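Local coordinates for protein putative acetyl-CoA acetyltransferase (Thermus thermophilus, PDB 1ULQ) that probably catalyses acyl transfer between acyl-CoA thioesters, as other members of the thiolase family do in lipid metabolism, at residues V51-A56 with I112-E117; Y124-P129 with L138-T143; Y174-E179 with A329-R334; L187-A192 with G224-T229. One frame throughout, in Å; residues are numbered along the deposited sequence.

Interaction 1 of 4, residues V51-A56 with I112-E117; sequences VYAGCA and IGSGVE
Val51 and Ile112 stand side by side on one face of two parallel strands, Val51 CG2 lying 3.8 Å from Ile112 CD1. From this apolar pair the backbones run closely matched, Tyr52 beside Gly113, Ala53 beside Ser114 and Gly54 beside Gly115. Tyr52 N donates to Ile112 O at 2.9 Å, and Val116 N reaches Gly54 O at 3.0 Å. Between these bonds one carbonyl is gripped twice: Ser114 N and Ser114 OG each lie 2.8 Å from Tyr52 O and come in from opposite faces of its plane. The hydroxyl gets there because OG is tucked between the backbone N and carbonyl carbon of Ser114 (chi1 52°). Helix 26-41 covers the face carrying Ile112, Ser114 and Val116.

No solvent side exists here; the looser end lies past Gly54, where the strands part and the CA atoms of Cys55 and Val116 are 5.7 Å apart. Glu117, bent at chi2 (70°), brings OE1 to 2.7 Å from Ala56 N, using its syn lone pair, and the same oxygen also accepts from Gly359 N. An alanine in place of Glu117 would probably deprive both amides of their shared acceptor and let the chain at Ala56 drift from the strand. The side chains of Ala56 and Cys89, the predicted nucleophile, are about 7 Å apart, and those of Glu117 and His356, the predicted proton acceptor, about 8 Å. The chemistry thus passes from strand pairing in the thiolase core sheet to a single carboxylate oxygen joining the loop at Ala56 to the start of helix 358-375, near the predicted active site.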
loop_
_atom_site.group_PDB
_atom_site.type_symbol
_atom_site.label_atom_id
_atom_site.label_comp_id
_atom_site.label_asym_id
_atom_site.label_seq_id
_atom_site.Cartn_x
_atom_site.Cartn_y
_atom_site.Cartn_z
ATOM N N VAL C 51 30.852 -3.452 -14.988
ATOM C CA VAL C 51 30.710 -2.531 -13.862
ATOM C C VAL C 51 30.029 -3.200 -12.684
ATOM O O VAL C 51 28.870 -3.590 -12.759
ATOM C CB VAL C 51 29.902 -1.257 -14.252
ATOM C CG1 VAL C 51 29.378 -0.576 -13.009
ATOM C CG2 VAL C 51 30.784 -0.283 -15.010
ATOM N N TYR C 52 30.762 -3.350 -11.593
ATOM C CA TYR C 52 30.191 -3.952 -10.399
ATOM C C TYR C 52 29.749 -2.824 -9.489
ATOM O O TYR C 52 30.425 -1.802 -9.387
ATOM C CB TYR C 52 31.212 -4.821 -9.651
ATOM C CG TYR C 52 31.510 -6.151 -10.301
ATOM C CD1 TYR C 52 32.721 -6.371 -10.959
ATOM C CD2 TYR C 52 30.599 -7.203 -10.233
ATOM C CE1 TYR C 52 33.021 -7.607 -11.530
ATOM C CE2 TYR C 52 30.892 -8.445 -10.803
ATOM C CZ TYR C 52 32.106 -8.638 -11.447
ATOM O OH TYR C 52 32.422 -9.862 -11.994
ATOM N N ALA C 53 28.609 -3.012 -8.837
ATOM C CA ALA C 53 28.081 -2.015 -7.920
ATOM C C ALA C 53 27.340 -2.674 -6.765
ATOM O O ALA C 53 26.581 -3.629 -6.954
ATOM C CB ALA C 53 27.160 -1.068 -8.651
ATOM N N GLY C 54 27.564 -2.153 -5.565
ATOM C CA GLY C 54 26.908 -2.693 -4.388
ATOM C C GLY C 54 25.672 -1.902 -4.009
ATOM O O GLY C 54 25.687 -0.672 -4.018
ATOM N N CYS C 55 24.598 -2.611 -3.676
ATOM C CA CYS C 55 23.345 -1.976 -3.303
ATOM C C CYS C 55 22.586 -2.885 -2.331
ATOM O O CYS C 55 22.213 -4.006 -2.673
ATOM C CB CYS C 55 22.517 -1.720 -4.552
ATOM S SG CYS C 55 21.112 -0.664 -4.259
ATOM N N ALA C 56 22.351 -2.380 -1.123
ATOM C CA ALA C 56 21.687 -3.135 -0.069
ATOM C C ALA C 56 20.199 -3.354 -0.234
ATOM O O ALA C 56 19.633 -4.285 0.346
ATOM C CB ALA C 56 21.948 -2.471 1.271
ATOM N N ILE C 112 35.198 -1.503 -13.148
ATOM C CA ILE C 112 34.770 -0.494 -12.184
ATOM C C ILE C 112 34.134 -1.173 -10.974
ATOM O O ILE C 112 33.287 -2.053 -11.121
ATOM C CB ILE C 112 33.716 0.493 -12.760
ATOM C CG1 ILE C 112 34.316 1.347 -13.875
ATOM C CG2 ILE C 112 33.213 1.412 -11.652
ATOM C CD1 ILE C 112 33.353 2.414 -14.398
ATOM N N GLY C 113 34.557 -0.770 -9.783
ATOM C CA GLY C 113 33.987 -1.317 -8.566
ATOM C C GLY C 113 33.275 -0.145 -7.922
ATOM O O GLY C 113 33.894 0.878 -7.646
ATOM N N SER C 114 31.977 -0.266 -7.682
ATOM C CA SER C 114 31.251 0.853 -7.101
ATOM C C SER C 114 30.084 0.459 -6.208
ATOM O O SER C 114 29.806 -0.726 -6.000
ATOM C CB SER C 114 30.739 1.742 -8.224
ATOM O OG SER C 114 30.029 0.953 -9.163
ATOM N N GLY C 115 29.402 1.478 -5.690
ATOM C CA GLY C 115 28.265 1.250 -4.825
ATOM C C GLY C 115 27.390 2.477 -4.725
ATOM O O GLY C 115 27.859 3.599 -4.911
ATOM N N VAL C 116 26.109 2.254 -4.442
ATOM C CA VAL C 116 25.136 3.335 -4.294
ATOM C C VAL C 116 24.056 2.921 -3.302
ATOM O O VAL C 116 23.812 1.734 -3.093
ATOM C CB VAL C 116 24.456 3.697 -5.653
ATOM C CG1 VAL C 116 23.696 2.499 -6.201
ATOM C CG2 VAL C 116 23.511 4.892 -5.469
ATOM N N GLU C 117 23.424 3.904 -2.677
ATOM C CA GLU C 117 22.355 3.629 -1.732
ATOM C C GLU C 117 21.596 4.907 -1.474
ATOM O O GLU C 117 22.173 5.887 -1.003
ATOM C CB GLU C 117 22.905 3.097 -0.404
ATOM C CG GLU C 117 21.856 2.429 0.485
ATOM C CD GLU C 117 21.375 1.103 -0.082
ATOM O OE1 GLU C 117 22.214 0.199 -0.244
ATOM O OE2 GLU C 117 20.167 0.955 -0.376
#

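Interaction 2 of 4, residues Y124-P129 with L138-T143; sequences YAVPKP and LVMYDT
Met140 lays its methyl over one face of the Tyr124 ring, with Met140 CE 3.4 Å from Tyr124 CG. CG of Met140 stands beside the backbone N (chi1 -75°), and the chain bends at the thioether, which turns CE back across the ring. Lower down, Met140 CG meets Val126 CG2 at 3.4 Å. The far part of the tyrosine ring passes Asp142, where Tyr124 CE2 is 3.8 Å from Asp142 CB and ring and carboxylate planes are inclined by 51°. On the other face of the hairpin Pro127 CG comes to the edge of the Tyr141 ring, 4.2 Å from Tyr141 CE1, while Val139 CG1 sits over the centre of that ring.

Behind these side chains the backbones are joined at an antiparallel hydrogen-bonded pair. Ala125 N donates to Tyr141 O at 2.8 Å, and Tyr141 N returns the bond to Ala125 O at 2.9 Å; Tyr124 and Asp142 form the next, non-hydrogen-bonded pair. The carboxylate of Asp142 is held by three chains: OD2 accepts from Gly136 N of the third subunit, while OD1 meets Thr144 OG1 of its own chain and forms a salt bridge with Lys128 of the second.

The hairpin of strands 124-126 and 138-142 lies far from the central sheet, its centre about 27 Å from that of the chain, and is consistent with the tetramerisation loop of tetrameric thiolases. Its small sheet runs on across two interfaces: Tyr124 and Val126 pair antiparallel with a strand of the second subunit, and Leu138 and Met140 with one of the third.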
loop_
_atom_site.group_PDB
_atom_site.type_symbol
_atom_site.label_atom_id
_atom_site.label_comp_id
_atom_site.label_asym_id
_atom_site.label_seq_id
_atom_site.Cartn_x
_atom_site.Cartn_y
_atom_site.Cartn_z
ATOM N N TYR C 124 8.378 0.970 -0.316
ATOM C CA TYR C 124 7.712 0.117 0.661
ATOM C C TYR C 124 7.450 -1.195 -0.066
ATOM O O TYR C 124 7.221 -1.186 -1.281
ATOM C CB TYR C 124 6.377 0.726 1.126
ATOM C CG TYR C 124 6.492 1.988 1.958
ATOM C CD1 TYR C 124 6.118 3.230 1.443
ATOM C CD2 TYR C 124 6.888 1.930 3.285
ATOM C CE1 TYR C 124 6.121 4.384 2.239
ATOM C CE2 TYR C 124 6.894 3.076 4.087
ATOM C CZ TYR C 124 6.502 4.299 3.564
ATOM O OH TYR C 124 6.431 5.409 4.394
ATOM N N ALA C 125 7.503 -2.309 0.659
ATOM C CA ALA C 125 7.256 -3.606 0.060
ATOM C C ALA C 125 5.974 -4.194 0.639
ATOM O O ALA C 125 5.788 -4.211 1.852
ATOM C CB ALA C 125 8.419 -4.525 0.316
ATOM N N VAL C 126 5.089 -4.666 -0.231
ATOM C CA VAL C 126 3.818 -5.243 0.185
ATOM C C VAL C 126 3.730 -6.675 -0.305
ATOM O O VAL C 126 3.951 -6.937 -1.485
ATOM C CB VAL C 126 2.657 -4.455 -0.406
ATOM C CG1 VAL C 126 1.359 -5.181 -0.160
ATOM C CG2 VAL C 126 2.624 -3.073 0.196
ATOM N N PRO C 127 3.366 -7.618 0.584
ATOM C CA PRO C 127 3.247 -9.047 0.267
ATOM C C PRO C 127 2.200 -9.326 -0.797
ATOM O O PRO C 127 1.339 -8.491 -1.054
ATOM C CB PRO C 127 2.853 -9.667 1.602
ATOM C CG PRO C 127 3.251 -8.643 2.613
ATOM C CD PRO C 127 2.892 -7.364 1.949
ATOM N N LYS C 128 2.269 -10.490 -1.427
ATOM C CA LYS C 128 1.264 -10.820 -2.417
ATOM C C LYS C 128 0.232 -11.724 -1.777
ATOM O O LYS C 128 0.555 -12.524 -0.899
ATOM C CB LYS C 128 1.892 -11.504 -3.613
ATOM C CG LYS C 128 1.888 -10.613 -4.811
ATOM C CD LYS C 128 2.643 -11.261 -5.907
ATOM C CE LYS C 128 2.431 -10.543 -7.196
ATOM N NZ LYS C 128 3.112 -11.358 -8.223
ATOM N N PRO C 129 -1.038 -11.583 -2.180
ATOM C CA PRO C 129 -2.119 -12.405 -1.637
ATOM C C PRO C 129 -1.875 -13.838 -2.053
ATOM O O PRO C 129 -1.292 -14.084 -3.112
ATOM C CB PRO C 129 -3.356 -11.844 -2.315
ATOM C CG PRO C 129 -2.984 -10.444 -2.600
ATOM C CD PRO C 129 -1.576 -10.559 -3.084
ATOM N N LEU C 138 -2.725 -5.985 6.347
ATOM C CA LEU C 138 -1.438 -6.326 5.772
ATOM C C LEU C 138 -0.451 -5.289 6.258
ATOM O O LEU C 138 -0.844 -4.321 6.913
ATOM C CB LEU C 138 -1.508 -6.310 4.246
ATOM C CG LEU C 138 -2.318 -7.433 3.606
ATOM C CD1 LEU C 138 -2.348 -7.220 2.093
ATOM C CD2 LEU C 138 -1.693 -8.774 3.960
ATOM N N VAL C 139 0.826 -5.498 5.954
ATOM C CA VAL C 139 1.854 -4.558 6.361
ATOM C C VAL C 139 2.670 -4.066 5.193
ATOM O O VAL C 139 3.018 -4.840 4.306
ATOM C CB VAL C 139 2.819 -5.181 7.350
ATOM C CG1 VAL C 139 3.985 -4.243 7.573
ATOM C CG2 VAL C 139 2.108 -5.441 8.654
ATOM N N MET C 140 2.959 -2.771 5.182
ATOM C CA MET C 140 3.794 -2.204 4.129
ATOM C C MET C 140 5.161 -1.997 4.758
ATOM O O MET C 140 5.345 -1.056 5.520
ATOM C CB MET C 140 3.248 -0.866 3.648
ATOM C CG MET C 140 2.015 -0.989 2.770
ATOM S SD MET C 140 1.648 0.501 1.788
ATOM C CE MET C 140 3.086 1.473 2.061
ATOM N N TYR C 141 6.109 -2.887 4.454
ATOM C CA TYR C 141 7.462 -2.803 5.013
ATOM C C TYR C 141 8.260 -1.667 4.419
ATOM O O TYR C 141 8.298 -1.498 3.204
ATOM C CB TYR C 141 8.240 -4.112 4.795
ATOM C CG TYR C 141 7.624 -5.327 5.454
ATOM C CD1 TYR C 141 6.745 -6.142 4.758
ATOM C CD2 TYR C 141 7.896 -5.643 6.790
ATOM C CE1 TYR C 141 6.148 -7.239 5.369
ATOM C CE2 TYR C 141 7.303 -6.740 7.412
ATOM C CZ TYR C 141 6.430 -7.533 6.691
ATOM O OH TYR C 141 5.834 -8.626 7.273
ATOM N N ASP C 142 8.899 -0.891 5.286
ATOM C CA ASP C 142 9.738 0.225 4.847
ATOM C C ASP C 142 11.160 -0.297 4.613
ATOM O O ASP C 142 11.882 -0.603 5.573
ATOM C CB ASP C 142 9.737 1.324 5.910
ATOM C CG ASP C 142 10.656 2.466 5.564
ATOM O OD1 ASP C 142 10.785 2.788 4.360
ATOM O OD2 ASP C 142 11.239 3.048 6.498
ATOM N N THR C 143 11.546 -0.402 3.340
ATOM C CA THR C 143 12.858 -0.941 2.968
ATOM C C THR C 143 14.035 -0.067 3.367
ATOM O O THR C 143 15.187 -0.418 3.110
ATOM C CB THR C 143 12.965 -1.231 1.446
ATOM O OG1 THR C 143 13.035 -0.005 0.717
ATOM C CG2 THR C 143 11.763 -1.994 0.971
#

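Interaction 3 of 4, residues Y174-E179 with A329-R334; sequences YGIRRE and ALAVLR
The Tyr174 ring receives the methyl of Ala331 on one face: Ala331 CB stands 3.7 Å above the ring plane, shifted toward the rim, in a CH-pi contact. Arg334 CB approaches the same ring obliquely, at 4.0 Å from Tyr174 CD2. The guanidinium of Arg334 in turn has Ile176 CG1 over one face, 4.1 Å above its plane, and is almost perpendicular to the tyrosine ring (88°). A bend at chi2 (-86°) carries this group back over the 174-176 segment, with Arg334 NH2 3.8 Å from Gly175 O. No hydrogen bond crosses between the two segments; Arg334 NH1 instead forms a salt bridge with Glu180, and Tyr174 OH is hydrogen-bonded to Glu335.

Residues 175-177 link helices 163-174 and 178-197. Gly175, with positive phi (57°), ends the first in a Schellman motif, and Arg177 occupies the N-cap position of the second. This joint rests on helix 326-336, bringing part of the thiolase N-terminal family region against the C-terminal one.

Ile176 packs against the helix through two branches. Its two ends diverge: Ile176 CG2 packs against Leu330 CD1 at 3.5 Å, whereas Ile176 CD1 reaches Ala331 CB at 3.7 Å. Leu330 also touches Glu180 and Phe184 of helix 178-197.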
loop_
_atom_site.group_PDB
_atom_site.type_symbol
_atom_site.label_atom_id
_atom_site.label_comp_id
_atom_site.label_asym_id
_atom_site.label_seq_id
_atom_site.Cartn_x
_atom_site.Cartn_y
_atom_site.Cartn_z
ATOM N N TYR C 174 32.003 -6.534 25.628
ATOM C CA TYR C 174 33.338 -5.988 25.849
ATOM C C TYR C 174 33.371 -4.887 26.909
ATOM O O TYR C 174 34.420 -4.287 27.152
ATOM C CB TYR C 174 33.920 -5.444 24.538
ATOM C CG TYR C 174 34.186 -6.495 23.478
ATOM C CD1 TYR C 174 33.167 -6.970 22.655
ATOM C CD2 TYR C 174 35.456 -7.027 23.315
ATOM C CE1 TYR C 174 33.415 -7.954 21.695
ATOM C CE2 TYR C 174 35.711 -8.012 22.363
ATOM C CZ TYR C 174 34.694 -8.471 21.559
ATOM O OH TYR C 174 34.970 -9.448 20.630
ATOM N N GLY C 175 32.231 -4.618 27.534
ATOM C CA GLY C 175 32.182 -3.593 28.558
ATOM C C GLY C 175 32.646 -2.236 28.060
ATOM O O GLY C 175 33.482 -1.584 28.693
ATOM N N ILE C 176 32.106 -1.805 26.927
ATOM C CA ILE C 176 32.464 -0.513 26.353
ATOM C C ILE C 176 31.517 0.529 26.909
ATOM O O ILE C 176 30.357 0.587 26.517
ATOM C CB ILE C 176 32.323 -0.550 24.849
ATOM C CG1 ILE C 176 33.065 -1.763 24.317
ATOM C CG2 ILE C 176 32.881 0.710 24.242
ATOM C CD1 ILE C 176 32.716 -2.084 22.919
ATOM N N ARG C 177 32.017 1.355 27.817
ATOM C CA ARG C 177 31.188 2.365 28.456
ATOM C C ARG C 177 30.580 3.421 27.542
ATOM O O ARG C 177 30.936 3.528 26.371
ATOM C CB ARG C 177 31.977 3.045 29.565
ATOM C CG ARG C 177 32.326 2.120 30.699
ATOM C CD ARG C 177 32.984 2.902 31.805
ATOM N NE ARG C 177 33.493 2.031 32.858
ATOM C CZ ARG C 177 34.327 2.434 33.817
ATOM N NH1 ARG C 177 34.739 3.700 33.849
ATOM N NH2 ARG C 177 34.764 1.573 34.734
ATOM N N ARG C 178 29.646 4.188 28.100
ATOM C CA ARG C 178 28.954 5.250 27.386
ATOM C C ARG C 178 29.892 6.424 27.118
ATOM O O ARG C 178 29.913 6.964 26.011
ATOM C CB ARG C 178 27.739 5.709 28.206
ATOM C CG ARG C 178 27.052 6.986 27.735
ATOM C CD ARG C 178 26.631 6.900 26.280
ATOM N NE ARG C 178 25.824 8.044 25.880
ATOM C CZ ARG C 178 24.574 8.238 26.276
ATOM N NH1 ARG C 178 23.988 7.356 27.081
ATOM N NH2 ARG C 178 23.916 9.313 25.869
ATOM N N GLU C 179 30.669 6.815 28.125
ATOM C CA GLU C 179 31.597 7.933 27.957
ATOM C C GLU C 179 32.614 7.649 26.857
ATOM O O GLU C 179 33.008 8.539 26.108
ATOM C CB GLU C 179 32.329 8.262 29.271
ATOM C CG GLU C 179 32.339 7.174 30.349
ATOM C CD GLU C 179 31.012 7.057 31.106
ATOM O OE1 GLU C 179 30.443 8.107 31.496
ATOM O OE2 GLU C 179 30.547 5.914 31.326
ATOM N N ALA C 329 32.648 -0.353 16.714
ATOM C CA ALA C 329 34.004 -0.006 16.314
ATOM C C ALA C 329 35.011 -0.267 17.438
ATOM O O ALA C 329 36.044 -0.919 17.231
ATOM C CB ALA C 329 34.051 1.447 15.925
ATOM N N LEU C 330 34.697 0.259 18.622
ATOM C CA LEU C 330 35.546 0.117 19.798
ATOM C C LEU C 330 35.761 -1.345 20.170
ATOM O O LEU C 330 36.837 -1.715 20.657
ATOM C CB LEU C 330 34.936 0.878 20.982
ATOM C CG LEU C 330 34.931 2.411 20.911
ATOM C CD1 LEU C 330 33.829 2.969 21.782
ATOM C CD2 LEU C 330 36.276 2.952 21.348
ATOM N N ALA C 331 34.752 -2.182 19.944
ATOM C CA ALA C 331 34.887 -3.602 20.253
ATOM C C ALA C 331 35.929 -4.167 19.312
ATOM O O ALA C 331 36.804 -4.923 19.722
ATOM C CB ALA C 331 33.563 -4.320 20.059
ATOM N N VAL C 332 35.835 -3.794 18.040
ATOM C CA VAL C 332 36.791 -4.272 17.063
ATOM C C VAL C 332 38.164 -3.795 17.497
ATOM O O VAL C 332 39.116 -4.581 17.524
ATOM C CB VAL C 332 36.484 -3.735 15.660
ATOM C CG1 VAL C 332 37.490 -4.274 14.665
ATOM C CG2 VAL C 332 35.095 -4.160 15.247
ATOM N N LEU C 333 38.263 -2.514 17.850
ATOM C CA LEU C 333 39.536 -1.950 18.292
ATOM C C LEU C 333 40.061 -2.714 19.502
ATOM O O LEU C 333 41.275 -2.842 19.667
ATOM C CB LEU C 333 39.390 -0.461 18.624
ATOM C CG LEU C 333 39.122 0.467 17.432
ATOM C CD1 LEU C 333 38.848 1.859 17.932
ATOM C CD2 LEU C 333 40.309 0.474 16.489
ATOM N N ARG C 334 39.165 -3.227 20.344
ATOM C CA ARG C 334 39.599 -4.000 21.501
ATOM C C ARG C 334 40.385 -5.225 21.032
ATOM O O ARG C 334 41.469 -5.491 21.527
ATOM C CB ARG C 334 38.400 -4.458 22.320
ATOM C CG ARG C 334 37.787 -3.399 23.212
ATOM C CD ARG C 334 38.496 -3.330 24.553
ATOM N NE ARG C 334 37.671 -2.689 25.574
ATOM C CZ ARG C 334 37.275 -1.419 25.535
ATOM N NH1 ARG C 334 37.632 -0.634 24.524
ATOM N NH2 ARG C 334 36.503 -0.936 26.502
#

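Interaction 4 of 4, residues L187-A192 with G224-T229; sequences LSHQKA and GPRRDT
His189 and Arg226 share the one hydrogen bond that crosses this contact: Arg226 N donates to His189 ND1 at 3.2 Å. The bond is nearly straight (165°), and the donor lies close to the imidazole plane. With ND1 accepting, a neutral ring would be expected to carry its proton on NE2.

Two other polar groups bear on the flat surfaces. Thr229 OG1 lies 3.3 Å above the His189 ring plane, offset toward the rim; the same hydroxyl donates to Arg226 O at 3.0 Å, across the type I turn from Arg226 to Thr229, whose own backbone bond is weak. The guanidinium of Arg226, brought round by a bend at chi3 (-60°), presents one face to the imidazole, with His189 CE1 3.6 Å above its plane. The two planes are 49° apart, and the groups meet obliquely, without stacking.

Apolar contact is lighter. Ala192, one turn farther along the helix, touches the proline ring, Ala192 CB to Pro225 CG being 3.9 Å. Replacing His189 by a leucine would probably leave the amide of Arg226 without its acceptor and free the turn to shift against the helix.

The 224-229 segment belongs to the loop between strand 215-219 and helix 231-236, and the contact pins that loop along helix 178-197. Short helix 351-354 flanks both partners: Ala353 meets His189, and Leu354 packs on Ala192 and Pro225 together. Near the same helix, Ser188 turns its OG to Glu323 and Gly350.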
loop_
_atom_site.group_PDB
_atom_site.type_symbol
_atom_site.label_atom_id
_atom_site.label_comp_id
_atom_site.label_asym_id
_atom_site.label_seq_id
_atom_site.Cartn_x
_atom_site.Cartn_y
_atom_site.Cartn_z
ATOM N N LEU C 187 35.247 12.382 18.204
ATOM C CA LEU C 187 36.454 12.404 17.383
ATOM C C LEU C 187 36.138 12.264 15.917
ATOM O O LEU C 187 36.761 12.923 15.084
ATOM C CB LEU C 187 37.417 11.282 17.756
ATOM C CG LEU C 187 38.263 11.383 19.012
ATOM C CD1 LEU C 187 39.453 10.452 18.811
ATOM C CD2 LEU C 187 38.723 12.820 19.248
ATOM N N SER C 188 35.185 11.391 15.596
ATOM C CA SER C 188 34.809 11.169 14.207
ATOM C C SER C 188 34.409 12.491 13.581
ATOM O O SER C 188 34.812 12.808 12.465
ATOM C CB SER C 188 33.650 10.178 14.113
ATOM O OG SER C 188 33.230 10.026 12.770
ATOM N N HIS C 189 33.629 13.269 14.320
ATOM C CA HIS C 189 33.172 14.564 13.845
ATOM C C HIS C 189 34.304 15.556 13.693
ATOM O O HIS C 189 34.400 16.246 12.686
ATOM C CB HIS C 189 32.123 15.124 14.806
ATOM C CG HIS C 189 30.743 14.588 14.576
ATOM N ND1 HIS C 189 29.874 15.142 13.660
ATOM C CD2 HIS C 189 30.099 13.528 15.115
ATOM C CE1 HIS C 189 28.753 14.443 13.646
ATOM N NE2 HIS C 189 28.864 13.459 14.520
ATOM N N GLN C 190 35.168 15.624 14.699
ATOM C CA GLN C 190 36.296 16.555 14.685
ATOM C C GLN C 190 37.288 16.309 13.540
ATOM O O GLN C 190 37.737 17.249 12.867
ATOM C CB GLN C 190 36.997 16.505 16.040
ATOM C CG GLN C 190 36.002 16.652 17.190
ATOM C CD GLN C 190 36.672 16.799 18.530
ATOM O OE1 GLN C 190 37.541 15.992 18.897
ATOM N NE2 GLN C 190 36.273 17.828 19.283
ATOM N N LYS C 191 37.612 15.045 13.309
ATOM C CA LYS C 191 38.525 14.693 12.242
ATOM C C LYS C 191 37.888 15.013 10.896
ATOM O O LYS C 191 38.565 15.506 9.994
ATOM C CB LYS C 191 38.895 13.210 12.350
ATOM C CG LYS C 191 39.634 12.896 13.643
ATOM C CD LYS C 191 40.257 11.518 13.657
ATOM C CE LYS C 191 39.266 10.433 13.993
ATOM N NZ LYS C 191 39.966 9.132 14.205
ATOM N N ALA C 192 36.589 14.742 10.773
ATOM C CA ALA C 192 35.844 15.011 9.541
ATOM C C ALA C 192 35.780 16.511 9.254
ATOM O O ALA C 192 36.095 16.963 8.149
ATOM C CB ALA C 192 34.422 14.450 9.646
ATOM N N GLY C 224 26.753 15.678 6.798
ATOM C CA GLY C 224 26.706 15.015 8.085
ATOM C C GLY C 224 27.539 15.636 9.196
ATOM O O GLY C 224 27.001 15.943 10.258
ATOM N N PRO C 225 28.849 15.851 8.987
ATOM C CA PRO C 225 29.718 16.438 10.017
ATOM C C PRO C 225 29.196 17.727 10.651
ATOM O O PRO C 225 28.739 18.620 9.943
ATOM C CB PRO C 225 31.029 16.672 9.267
ATOM C CG PRO C 225 31.000 15.645 8.191
ATOM C CD PRO C 225 29.585 15.675 7.722
ATOM N N ARG C 226 29.266 17.826 11.978
ATOM C CA ARG C 226 28.822 19.038 12.683
ATOM C C ARG C 226 29.963 19.631 13.519
ATOM O O ARG C 226 30.557 18.942 14.352
ATOM C CB ARG C 226 27.649 18.742 13.625
ATOM C CG ARG C 226 26.341 18.284 12.991
ATOM C CD ARG C 226 25.267 18.148 14.076
ATOM N NE ARG C 226 25.633 17.167 15.105
ATOM C CZ ARG C 226 25.495 15.847 14.976
ATOM N NH1 ARG C 226 24.990 15.338 13.860
ATOM N NH2 ARG C 226 25.866 15.033 15.960
ATOM N N ARG C 227 30.262 20.907 13.304
ATOM C CA ARG C 227 31.326 21.561 14.051
ATOM C C ARG C 227 30.928 21.728 15.518
ATOM O O ARG C 227 31.768 21.675 16.416
ATOM C CB ARG C 227 31.641 22.932 13.427
ATOM C CG ARG C 227 32.697 23.752 14.183
ATOM C CD ARG C 227 33.085 25.066 13.483
ATOM N NE ARG C 227 34.104 24.894 12.448
ATOM C CZ ARG C 227 33.848 24.525 11.195
ATOM N NH1 ARG C 227 32.599 24.285 10.814
ATOM N NH2 ARG C 227 34.837 24.409 10.316
ATOM N N ASP C 228 29.634 21.908 15.751
ATOM C CA ASP C 228 29.117 22.112 17.099
ATOM C C ASP C 228 28.961 20.865 17.943
ATOM O O ASP C 228 28.423 20.938 19.044
ATOM C CB ASP C 228 27.766 22.820 17.040
ATOM C CG ASP C 228 26.679 21.952 16.427
ATOM O OD1 ASP C 228 26.857 21.480 15.284
ATOM O OD2 ASP C 228 25.638 21.746 17.085
ATOM N N THR C 229 29.408 19.721 17.439
ATOM C CA THR C 229 29.292 18.481 18.204
ATOM C C THR C 229 30.078 18.625 19.500
ATOM O O THR C 229 31.269 18.939 19.482
ATOM C CB THR C 229 29.857 17.278 17.437
ATOM O OG1 THR C 229 29.114 17.075 16.231
ATOM C CG2 THR C 229 29.761 16.036 18.283
#

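In the fold
From the N terminus, interaction 1 closes first, joining strands 50-54 and 110-118 of the central sheet across 55 intervening residues. The chain then leaves the sheet, and interaction 2 closes a hairpin with eight residues between its two segments, about 25 Å away between centres and reaching other subunits. Interaction 3 opens next and spans 149 residues, from the start of helix 178-197 to helix 326-336, bridging the N- and C-terminal family regions. Interaction 4 is nested inside that loop and uses the same helix 178-197, fastening the 224-229 loop to it, its centre about 20 Å from that of interaction 3. None of the four cross along the chain.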